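Local atomic coordinates of uncharacterized peptidase Lmo0363 (PDB entry 3L4E), a protein that probably acts as a serine-type peptidase of family S51, resembling peptidase E. Residues 28-34 with 80-86; 185-191 with 200-205; 132-136 with 170-174. All blocks are in the same frame, centred on the assembly; numbering follows the deposited sequence.

Interaction 1 of 3, residues 28-34 with 80-86; sequences KTVTFIP and NDFIYVT
The rings of Phe32 and Tyr84 lie side by side, with planes 20° apart. They are slid past each other and barely overlap: the centroids are 5.0 Å apart. The nearest carbons, Phe32 CE1 and Tyr84 CE1, are 3.4 Å apart. Both residues hold CG anti to the backbone N (chi1 -178° for Phe32, 179° for Tyr84), which sends the rings the same way from the paired strands. Helix 44-55 packs on both rings, and Phe11 meets Tyr84 edge-to-face. Methyl CG2 of Thr86 sits at the Tyr84 edge, in the ring plane, and lies 3.5 Å from Phe32 CZ. The Phe82 ring has Asp81 CB over one face, offset toward the rim. The Asn80 amide points an N-H at Thr31, ND2 to OG1 3.0 Å, nearly in its own plane; ND2 also bonds to Glu61.

Asp81 grips the start of strand 29-33. Its OD2 takes Thr29 N on the anti lone pair at 2.9 Å, while Asp81 N donates to Thr29 OG1 at 3.1 Å. Five backbone hydrogen bonds run from Phe82 N to Thr29 O up to Thr86 N to Ile33 O. On the face away from the rings, Ile33 CD1 touches Ile83 CG2 and Val85 CG2.

Strands 59-62 and 115-119 flank this pair. Adjacent parallel strands, joined along the chain by helices that pack against the sheet, are the core of an alpha/beta fold.

Interaction 2 of 3, residues 185-191 with 200-205; sequences YPISNHE and VITKRL. With SO4 (sulfate ion), chain B.
Arg204 runs out past Glu191 and His190 to a sulfate ion. Its CB lies 3.9 Å from Glu191 CG, and the two side chains are angled across each other. CG comes next, 3.7 Å from the backbone His190 O. CG is anti to the backbone N (chi1 178°). CD only approaches the sulfate, and the extended chain brings NE and NH1 to it. NE donates to sulfate O4 at 3.2 Å, and the bond is almost straight (172°). NH1 donates to sulfate O2 at 3.0 Å, near the guanidinium plane.

Other groups also hold the anion. His190 ND1 donates to sulfate O1 at 2.7 Å, in the plane of the imidazole. The backbone N of His190 adds a weak bond to the same oxygen, and Asn164 ND2 also binds the ion. Ser188 OG meets O4 as well, but at a length too short to trust. The sulfate probably came from the crystallisation liquor.

Strands 191-196 and 199-204 are antiparallel neighbours at one edge of the main sheet, joined as a beta hairpin. Glu191 and Arg204 form a non-hydrogen-bonded pair there. Just beyond it, Leu205 N donates to His190 O at 2.9 Å. A type I turn from Ser188 to Glu191 leads into the first strand, and Glu191 OE1 fastens it by accepting Ser188 N at 2.8 Å. Within this turn, Asn189 ND2 bonds to His161, a charge-relay residue by similarity.

Tyr185, on strand 184-186 of a separate two-stranded sheet, lies alongside Thr202, the two side chains pointing opposite ways. Tyr185 OH and Thr202 OG1 share a hydrogen bond of 2.6 Å, with OG1 at the ring edge. A water joins the same phenol oxygen to Val200 O.

Interaction 3 of 3, residues 132-136 with 170-174; sequences YIQTM and ITQKI
Ile174 reaches from helix 168-177 between Tyr132 and Thr135. Its CG1 is anti to the carbonyl carbon (chi1 -67°), and the chain then runs extended to CD1. That methyl stops 3.3 Å from the backbone Tyr132 O. It also lies 3.6 Å from Thr135 OG1, the Ile174 and Thr135 side chains running alongside each other head to tail. The other branch, CG2, comes to the Tyr132 ring at its edge, 4.2 Å from CD1 of the tyrosine. The two side chains meet at a slant.

One helical turn earlier, Ile170 turns toward the same loop. Its CG2 meets CB of Met136, a selenomethionine, at 4.1 Å. Ile170 CD1 lies against the backbone Thr135 O at 3.8 Å.

No direct hydrogen bond links the two segments. A single water bridges them, 2.8 Å from Thr135 OG1, and donates to Ile170 O. The polar groups of the buried Tyr132 and Thr171 are held elsewhere: Tyr132 OH bonds to Thr158 O, and Thr171 OG1 to Phe167 O.

In the conformer given, the side chain of Met136 lies about 4 Å from that of His161, the probable charge-relay histidine. Leu159 of strand 157-159 touches both Ile133 and Ile174. Ile133 also packs on helices 90-100 and 121-124, which places the loop between these helices and helix 168-177.

Overall arrangement
Along the chain, interaction 1 closes first, then interaction 3, then interaction 2. Interactions 1 and 2 belong to the same mixed sheet: strands 29-33 and 82-85 lie in its parallel part, and strand 199-204 is an outermost strand. Their centres are about 21 Å apart. Interaction 3 lies across the chain's centre from interaction 1, about 27 Å between centres. Its centre is about 18 Å from that of interaction 2, and helix 168-177 leads on to strand 184-186. Interaction 3 lies nearest the probable charge-relay residues, through Met136 beside His161. Between side chains, Thr86 of interaction 1 is about 8 Å from Ser120, and His190 of interaction 2 about 9 Å from His161.

Interaction 1 of 3, residues 28-34 with 80-86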
loop_
_atom_site.group_PDB
_atom_site.type_symbol
_atom_site.label_atom_id
_atom_site.label_comp_id
_atom_site.label_asym_id
_atom_site.label_seq_id
_atom_site.Cartn_x
_atom_site.Cartn_y
_atom_site.Cartn_z
ATOM N N LYS A 28 -7.643 14.688 -10.889
ATOM C CA LYS A 28 -8.230 13.642 -10.062
ATOM C C LYS A 28 -7.661 13.729 -8.661
ATOM O O LYS A 28 -6.571 14.260 -8.465
ATOM C CB LYS A 28 -8.018 12.260 -10.678
ATOM C CG LYS A 28 -8.740 12.097 -12.003
ATOM C CD LYS A 28 -8.886 10.644 -12.397
ATOM C CE LYS A 28 -9.935 10.478 -13.477
ATOM N NZ LYS A 28 -10.233 9.040 -13.722
ATOM N N THR A 29 -8.404 13.210 -7.689
ATOM C CA THR A 29 -8.056 13.374 -6.286
ATOM C C THR A 29 -7.636 12.063 -5.636
ATOM O O THR A 29 -8.124 10.994 -5.998
ATOM C CB THR A 29 -9.242 13.933 -5.502
ATOM O OG1 THR A 29 -10.397 13.121 -5.760
ATOM C CG2 THR A 29 -9.531 15.358 -5.940
ATOM N N VAL A 30 -6.737 12.160 -4.664
ATOM C CA VAL A 30 -6.180 10.981 -4.007
ATOM C C VAL A 30 -6.334 11.104 -2.496
ATOM O O VAL A 30 -5.929 12.108 -1.923
ATOM C CB VAL A 30 -4.672 10.853 -4.326
ATOM C CG1 VAL A 30 -4.056 9.632 -3.641
ATOM C CG2 VAL A 30 -4.449 10.799 -5.825
ATOM N N THR A 31 -6.925 10.092 -1.861
ATOM C CA THR A 31 -6.855 9.952 -0.412
ATOM C C THR A 31 -5.501 9.325 -0.103
ATOM O O THR A 31 -5.260 8.163 -0.439
ATOM C CB THR A 31 -7.975 9.045 0.145
ATOM O OG1 THR A 31 -9.247 9.639 -0.123
ATOM C CG2 THR A 31 -7.827 8.878 1.645
ATOM N N PHE A 32 -4.629 10.107 0.525
ATOM C CA PHE A 32 -3.225 9.753 0.740
ATOM C C PHE A 32 -3.057 9.403 2.214
ATOM O O PHE A 32 -3.200 10.271 3.075
ATOM C CB PHE A 32 -2.375 10.979 0.353
ATOM C CG PHE A 32 -0.889 10.795 0.459
ATOM C CD1 PHE A 32 -0.166 10.270 -0.600
ATOM C CD2 PHE A 32 -0.201 11.229 1.591
ATOM C CE1 PHE A 32 1.227 10.141 -0.524
ATOM C CE2 PHE A 32 1.183 11.093 1.680
ATOM C CZ PHE A 32 1.898 10.552 0.619
ATOM N N ILE A 33 -2.779 8.128 2.490
ATOM C CA ILE A 33 -2.717 7.607 3.859
ATOM C C ILE A 33 -1.274 7.291 4.265
ATOM O O ILE A 33 -0.706 6.304 3.809
ATOM C CB ILE A 33 -3.586 6.339 3.995
ATOM C CG1 ILE A 33 -5.052 6.667 3.673
ATOM C CG2 ILE A 33 -3.446 5.736 5.398
ATOM C CD1 ILE A 33 -5.921 5.432 3.488
ATOM N N PRO A 34 -0.661 8.159 5.086
ATOM C CA PRO A 34 0.740 7.986 5.487
ATOM C C PRO A 34 0.887 7.313 6.856
ATOM O O PRO A 34 1.979 7.290 7.422
ATOM C CB PRO A 34 1.239 9.430 5.567
ATOM C CG PRO A 34 0.034 10.175 6.079
ATOM C CD PRO A 34 -1.179 9.487 5.473
ATOM N N ASN A 80 -12.893 10.909 -2.807
ATOM C CA ASN A 80 -11.753 10.980 -3.713
ATOM C C ASN A 80 -11.643 9.797 -4.668
ATOM O O ASN A 80 -12.143 8.702 -4.391
ATOM C CB ASN A 80 -10.460 11.207 -2.929
ATOM C CG ASN A 80 -10.509 12.491 -2.107
ATOM O OD1 ASN A 80 -11.016 13.515 -2.566
ATOM N ND2 ASN A 80 -10.000 12.435 -0.887
ATOM N N ASP A 81 -10.993 10.039 -5.799
ATOM C CA ASP A 81 -10.941 9.080 -6.890
ATOM C C ASP A 81 -10.082 7.866 -6.582
ATOM O O ASP A 81 -10.444 6.740 -6.939
ATOM C CB ASP A 81 -10.424 9.768 -8.148
ATOM C CG ASP A 81 -11.327 10.899 -8.595
ATOM O OD1 ASP A 81 -12.516 10.636 -8.849
ATOM O OD2 ASP A 81 -10.853 12.046 -8.681
ATOM N N PHE A 82 -8.947 8.098 -5.926
ATOM C CA PHE A 82 -7.972 7.041 -5.665
ATOM C C PHE A 82 -7.676 6.937 -4.184
ATOM O O PHE A 82 -7.899 7.887 -3.438
ATOM C CB PHE A 82 -6.649 7.319 -6.385
ATOM C CG PHE A 82 -6.787 7.547 -7.866
ATOM C CD1 PHE A 82 -7.781 6.924 -8.595
ATOM C CD2 PHE A 82 -5.901 8.376 -8.530
ATOM C CE1 PHE A 82 -7.895 7.136 -9.952
ATOM C CE2 PHE A 82 -6.010 8.589 -9.890
ATOM C CZ PHE A 82 -7.006 7.970 -10.601
ATOM N N ILE A 83 -7.174 5.774 -3.770
ATOM C CA ILE A 83 -6.674 5.572 -2.415
ATOM C C ILE A 83 -5.192 5.224 -2.526
ATOM O O ILE A 83 -4.826 4.355 -3.308
ATOM C CB ILE A 83 -7.423 4.412 -1.703
ATOM C CG1 ILE A 83 -8.930 4.693 -1.641
ATOM C CG2 ILE A 83 -6.865 4.180 -0.290
ATOM C CD1 ILE A 83 -9.777 3.457 -1.346
ATOM N N TYR A 84 -4.340 5.910 -1.767
ATOM C CA TYR A 84 -2.898 5.661 -1.807
ATOM C C TYR A 84 -2.413 5.436 -0.386
ATOM O O TYR A 84 -2.659 6.259 0.493
ATOM C CB TYR A 84 -2.189 6.877 -2.399
ATOM C CG TYR A 84 -0.676 6.811 -2.502
ATOM C CD1 TYR A 84 0.129 6.895 -1.362
ATOM C CD2 TYR A 84 -0.052 6.728 -3.747
ATOM C CE1 TYR A 84 1.518 6.876 -1.458
ATOM C CE2 TYR A 84 1.327 6.700 -3.858
ATOM C CZ TYR A 84 2.108 6.776 -2.713
ATOM O OH TYR A 84 3.481 6.756 -2.840
ATOM N N VAL A 85 -1.707 4.331 -0.171
ATOM C CA VAL A 85 -1.195 3.992 1.151
ATOM C C VAL A 85 0.326 3.927 1.101
ATOM O O VAL A 85 0.892 3.104 0.375
ATOM C CB VAL A 85 -1.787 2.661 1.651
ATOM C CG1 VAL A 85 -1.194 2.273 3.019
ATOM C CG2 VAL A 85 -3.310 2.758 1.725
ATOM N N THR A 86 0.983 4.803 1.867
ATOM C CA THR A 86 2.443 4.880 1.866
ATOM C C THR A 86 3.061 3.687 2.581
ATOM O O THR A 86 2.391 2.988 3.345
ATOM C CB THR A 86 2.972 6.138 2.589
ATOM O OG1 THR A 86 2.863 5.946 4.012
ATOM C CG2 THR A 86 2.219 7.408 2.169
HETATM O O HOH W 1 -10.551 7.832 -1.679
HETATM O O HOH W 2 0.502 4.188 5.354
#

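Interaction 2 of 3, residues 185-191 with 200-205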
loop_
_atom_site.group_PDB
_atom_site.type_symbol
_atom_site.label_atom_id
_atom_site.label_comp_id
_atom_site.label_asym_id
_atom_site.label_seq_id
_atom_site.Cartn_x
_atom_site.Cartn_y
_atom_site.Cartn_z
ATOM N N TYR A 185 4.834 -13.347 -3.429
ATOM C CA TYR A 185 4.938 -12.707 -4.740
ATOM C C TYR A 185 5.994 -11.611 -4.645
ATOM O O TYR A 185 5.696 -10.495 -4.228
ATOM C CB TYR A 185 3.582 -12.097 -5.126
ATOM C CG TYR A 185 3.396 -11.806 -6.609
ATOM C CD1 TYR A 185 2.431 -12.478 -7.352
ATOM C CD2 TYR A 185 4.180 -10.865 -7.259
ATOM C CE1 TYR A 185 2.253 -12.224 -8.710
ATOM C CE2 TYR A 185 4.010 -10.601 -8.614
ATOM C CZ TYR A 185 3.046 -11.284 -9.335
ATOM O OH TYR A 185 2.877 -11.031 -10.688
ATOM N N PRO A 186 7.241 -11.931 -5.007
ATOM C CA PRO A 186 8.347 -10.971 -4.860
ATOM C C PRO A 186 8.304 -9.817 -5.868
ATOM O O PRO A 186 8.048 -10.059 -7.042
ATOM C CB PRO A 186 9.589 -11.831 -5.137
ATOM C CG PRO A 186 9.137 -13.241 -5.015
ATOM C CD PRO A 186 7.716 -13.257 -5.441
ATOM N N ILE A 187 8.547 -8.585 -5.414
ATOM C CA ILE A 187 8.761 -7.451 -6.323
ATOM C C ILE A 187 9.897 -6.556 -5.833
ATOM O O ILE A 187 10.000 -6.249 -4.645
ATOM C CB ILE A 187 7.486 -6.593 -6.560
ATOM C CG1 ILE A 187 6.881 -6.098 -5.239
ATOM C CG2 ILE A 187 6.469 -7.358 -7.402
ATOM C CD1 ILE A 187 5.817 -5.009 -5.400
ATOM N N SER A 188 10.757 -6.156 -6.760
ATOM C CA SER A 188 11.882 -5.282 -6.457
ATOM C C SER A 188 11.462 -3.812 -6.447
ATOM O O SER A 188 10.300 -3.487 -6.703
ATOM C CB SER A 188 12.991 -5.487 -7.488
ATOM O OG SER A 188 12.546 -5.118 -8.786
ATOM N N ASN A 189 12.408 -2.925 -6.155
ATOM C CA ASN A 189 12.113 -1.491 -6.106
ATOM C C ASN A 189 11.619 -0.902 -7.428
ATOM O O ASN A 189 10.866 0.073 -7.438
ATOM C CB ASN A 189 13.321 -0.700 -5.611
ATOM C CG ASN A 189 13.563 -0.873 -4.130
ATOM O OD1 ASN A 189 14.696 -0.747 -3.658
ATOM N ND2 ASN A 189 12.505 -1.172 -3.385
ATOM N N HIS A 190 12.033 -1.488 -8.544
ATOM C CA HIS A 190 11.610 -0.958 -9.840
ATOM C C HIS A 190 10.572 -1.826 -10.543
ATOM O O HIS A 190 10.374 -1.718 -11.752
ATOM C CB HIS A 190 12.820 -0.673 -10.725
ATOM C CG HIS A 190 13.696 0.416 -10.190
ATOM N ND1 HIS A 190 14.667 0.191 -9.239
ATOM C CD2 HIS A 190 13.721 1.744 -10.448
ATOM C CE1 HIS A 190 15.269 1.331 -8.949
ATOM N NE2 HIS A 190 14.717 2.288 -9.673
ATOM N N GLU A 191 9.894 -2.669 -9.768
ATOM C CA GLU A 191 8.771 -3.458 -10.268
ATOM C C GLU A 191 7.457 -2.966 -9.671
ATOM O O GLU A 191 7.414 -2.472 -8.545
ATOM C CB GLU A 191 8.946 -4.948 -9.923
ATOM C CG GLU A 191 9.873 -5.729 -10.863
ATOM C CD GLU A 191 10.079 -7.175 -10.415
ATOM O OE1 GLU A 191 10.095 -7.416 -9.189
ATOM O OE2 GLU A 191 10.235 -8.064 -11.283
ATOM N N VAL A 200 -3.521 -10.035 -13.484
ATOM C CA VAL A 200 -2.388 -9.657 -12.637
ATOM C C VAL A 200 -1.083 -9.716 -13.431
ATOM O O VAL A 200 -0.687 -10.779 -13.933
ATOM C CB VAL A 200 -2.278 -10.602 -11.415
ATOM C CG1 VAL A 200 -1.081 -10.240 -10.536
ATOM C CG2 VAL A 200 -3.564 -10.574 -10.605
ATOM N N ILE A 201 -0.418 -8.573 -13.548
ATOM C CA ILE A 201 0.761 -8.464 -14.401
ATOM C C ILE A 201 1.881 -7.713 -13.693
ATOM O O ILE A 201 1.684 -6.598 -13.214
ATOM C CB ILE A 201 0.430 -7.714 -15.705
ATOM C CG1 ILE A 201 -0.758 -8.369 -16.418
ATOM C CG2 ILE A 201 1.641 -7.690 -16.620
ATOM C CD1 ILE A 201 -1.351 -7.539 -17.541
ATOM N N THR A 202 3.057 -8.322 -13.626
ATOM C CA THR A 202 4.232 -7.620 -13.135
ATOM C C THR A 202 4.897 -6.868 -14.281
ATOM O O THR A 202 5.050 -7.403 -15.388
ATOM C CB THR A 202 5.256 -8.583 -12.506
ATOM O OG1 THR A 202 4.672 -9.212 -11.359
ATOM C CG2 THR A 202 6.506 -7.822 -12.070
ATOM N N LYS A 203 5.280 -5.623 -14.009
ATOM C CA LYS A 203 6.027 -4.802 -14.952
ATOM C C LYS A 203 7.281 -4.272 -14.277
ATOM O O LYS A 203 7.276 -3.997 -13.075
ATOM C CB LYS A 203 5.171 -3.625 -15.413
ATOM C CG LYS A 203 3.947 -4.019 -16.223
ATOM C CD LYS A 203 4.343 -4.505 -17.599
ATOM C CE LYS A 203 3.134 -4.948 -18.404
ATOM N NZ LYS A 203 3.544 -5.699 -19.624
ATOM N N ARG A 204 8.348 -4.103 -15.046
ATOM C CA ARG A 204 9.601 -3.599 -14.505
ATOM C C ARG A 204 10.067 -2.418 -15.328
ATOM O O ARG A 204 9.998 -2.447 -16.555
ATOM C CB ARG A 204 10.683 -4.684 -14.490
ATOM C CG ARG A 204 12.024 -4.181 -13.973
ATOM C CD ARG A 204 13.025 -5.302 -13.699
ATOM N NE ARG A 204 14.222 -4.773 -13.049
ATOM C CZ ARG A 204 15.392 -4.592 -13.654
ATOM N NH1 ARG A 204 16.420 -4.095 -12.976
ATOM N NH2 ARG A 204 15.547 -4.920 -14.933
ATOM N N LEU A 205 10.536 -1.386 -14.636
ATOM C CA LEU A 205 11.055 -0.191 -15.275
ATOM C C LEU A 205 12.558 -0.349 -15.424
ATOM O O LEU A 205 13.280 -0.458 -14.430
ATOM C CB LEU A 205 10.726 1.033 -14.421
ATOM C CG LEU A 205 11.096 2.399 -14.990
ATOM C CD1 LEU A 205 10.516 2.557 -16.381
ATOM C CD2 LEU A 205 10.578 3.476 -14.060
HETATM S S SO4 B . 15.492 -3.372 -9.316
HETATM O O1 SO4 B . 15.114 -2.337 -8.355
HETATM O O2 SO4 B . 16.402 -2.801 -10.309
HETATM O O3 SO4 B . 16.131 -4.485 -8.624
HETATM O O4 SO4 B . 14.294 -3.856 -9.997
HETATM O O HOH W 3 1.299 -12.732 -12.404
#

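Interaction 3 of 3, residues 132-136 with 170-174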
loop_
_atom_site.group_PDB
_atom_site.type_symbol
_atom_site.label_atom_id
_atom_site.label_comp_id
_atom_site.label_asym_id
_atom_site.label_seq_id
_atom_site.Cartn_x
_atom_site.Cartn_y
_atom_site.Cartn_z
ATOM N N TYR A 132 4.262 -12.782 7.639
ATOM C CA TYR A 132 5.508 -13.004 6.910
ATOM C C TYR A 132 6.422 -11.778 6.857
ATOM O O TYR A 132 7.612 -11.903 6.554
ATOM C CB TYR A 132 5.220 -13.501 5.489
ATOM C CG TYR A 132 4.602 -12.462 4.561
ATOM C CD1 TYR A 132 5.383 -11.743 3.664
ATOM C CD2 TYR A 132 3.235 -12.215 4.575
ATOM C CE1 TYR A 132 4.820 -10.802 2.810
ATOM C CE2 TYR A 132 2.661 -11.283 3.734
ATOM C CZ TYR A 132 3.457 -10.577 2.848
ATOM O OH TYR A 132 2.875 -9.655 2.005
ATOM N N ILE A 133 5.874 -10.598 7.143
ATOM C CA ILE A 133 6.654 -9.370 7.031
ATOM C C ILE A 133 7.330 -8.969 8.351
ATOM O O ILE A 133 8.024 -7.955 8.413
ATOM C CB ILE A 133 5.795 -8.196 6.454
ATOM C CG1 ILE A 133 6.645 -7.256 5.589
ATOM C CG2 ILE A 133 5.075 -7.432 7.554
ATOM C CD1 ILE A 133 7.187 -7.902 4.335
ATOM N N GLN A 134 7.155 -9.781 9.395
ATOM C CA GLN A 134 7.627 -9.410 10.732
ATOM C C GLN A 134 9.145 -9.264 10.901
ATOM O O GLN A 134 9.597 -8.631 11.858
ATOM C CB GLN A 134 7.073 -10.363 11.797
ATOM C CG GLN A 134 7.530 -11.798 11.659
ATOM C CD GLN A 134 6.740 -12.722 12.555
ATOM O OE1 GLN A 134 6.011 -13.591 12.078
ATOM N NE2 GLN A 134 6.866 -12.528 13.865
ATOM N N THR A 135 9.934 -9.849 10.005
ATOM C CA THR A 135 11.381 -9.643 10.066
ATOM C C THR A 135 11.803 -8.338 9.382
ATOM O O THR A 135 12.946 -7.898 9.526
ATOM C CB THR A 135 12.197 -10.841 9.497
ATOM O OG1 THR A 135 11.773 -11.125 8.158
ATOM C CG2 THR A 135 12.016 -12.085 10.360
HETATM N N MSE A 136 10.896 -7.710 8.645
HETATM C CA MSE A 136 11.209 -6.407 8.076
HETATM C C MSE A 136 10.642 -5.296 8.942
HETATM O O MSE A 136 11.310 -4.297 9.215
HETATM C CB MSE A 136 10.678 -6.269 6.650
HETATM C CG MSE A 136 10.849 -4.854 6.092
HETATM SE SE MSE A 136 10.207 -4.618 4.273
HETATM C CE MSE A 136 11.438 -5.861 3.396
ATOM N N ILE A 170 17.085 -10.138 4.438
ATOM C CA ILE A 170 15.723 -10.197 4.966
ATOM C C ILE A 170 14.763 -10.861 3.990
ATOM O O ILE A 170 14.064 -11.812 4.344
ATOM C CB ILE A 170 15.187 -8.804 5.342
ATOM C CG1 ILE A 170 15.852 -8.312 6.631
ATOM C CG2 ILE A 170 13.667 -8.842 5.495
ATOM C CD1 ILE A 170 15.518 -6.885 6.986
ATOM N N THR A 171 14.719 -10.349 2.759
ATOM C CA THR A 171 13.774 -10.856 1.769
ATOM C C THR A 171 14.102 -12.286 1.336
ATOM O O THR A 171 13.203 -13.072 1.034
ATOM C CB THR A 171 13.653 -9.924 0.535
ATOM O OG1 THR A 171 14.936 -9.736 -0.073
ATOM C CG2 THR A 171 13.082 -8.564 0.936
ATOM N N GLN A 172 15.390 -12.614 1.308
ATOM C CA GLN A 172 15.831 -13.966 0.990
ATOM C C GLN A 172 15.310 -14.971 2.011
ATOM O O GLN A 172 14.808 -16.040 1.655
ATOM C CB GLN A 172 17.361 -14.028 0.952
ATOM C CG GLN A 172 17.996 -13.270 -0.206
ATOM C CD GLN A 172 17.646 -13.871 -1.550
ATOM O OE1 GLN A 172 17.511 -13.161 -2.546
ATOM N NE2 GLN A 172 17.490 -15.189 -1.584
ATOM N N LYS A 173 15.436 -14.622 3.286
ATOM C CA LYS A 173 15.027 -15.518 4.362
ATOM C C LYS A 173 13.513 -15.666 4.441
ATOM O O LYS A 173 13.010 -16.692 4.892
ATOM C CB LYS A 173 15.614 -15.060 5.695
ATOM C CG LYS A 173 17.122 -15.271 5.771
ATOM C CD LYS A 173 17.704 -14.845 7.107
ATOM C CE LYS A 173 19.187 -15.194 7.180
ATOM N NZ LYS A 173 19.805 -14.751 8.460
ATOM N N ILE A 174 12.789 -14.646 3.987
ATOM C CA ILE A 174 11.335 -14.713 3.944
ATOM C C ILE A 174 10.863 -15.693 2.874
ATOM O O ILE A 174 9.982 -16.511 3.123
ATOM C CB ILE A 174 10.708 -13.319 3.720
ATOM C CG1 ILE A 174 10.954 -12.435 4.947
ATOM C CG2 ILE A 174 9.211 -13.424 3.402
ATOM C CD1 ILE A 174 10.311 -11.070 4.873
HETATM O O HOH W 4 13.718 -12.735 6.958
#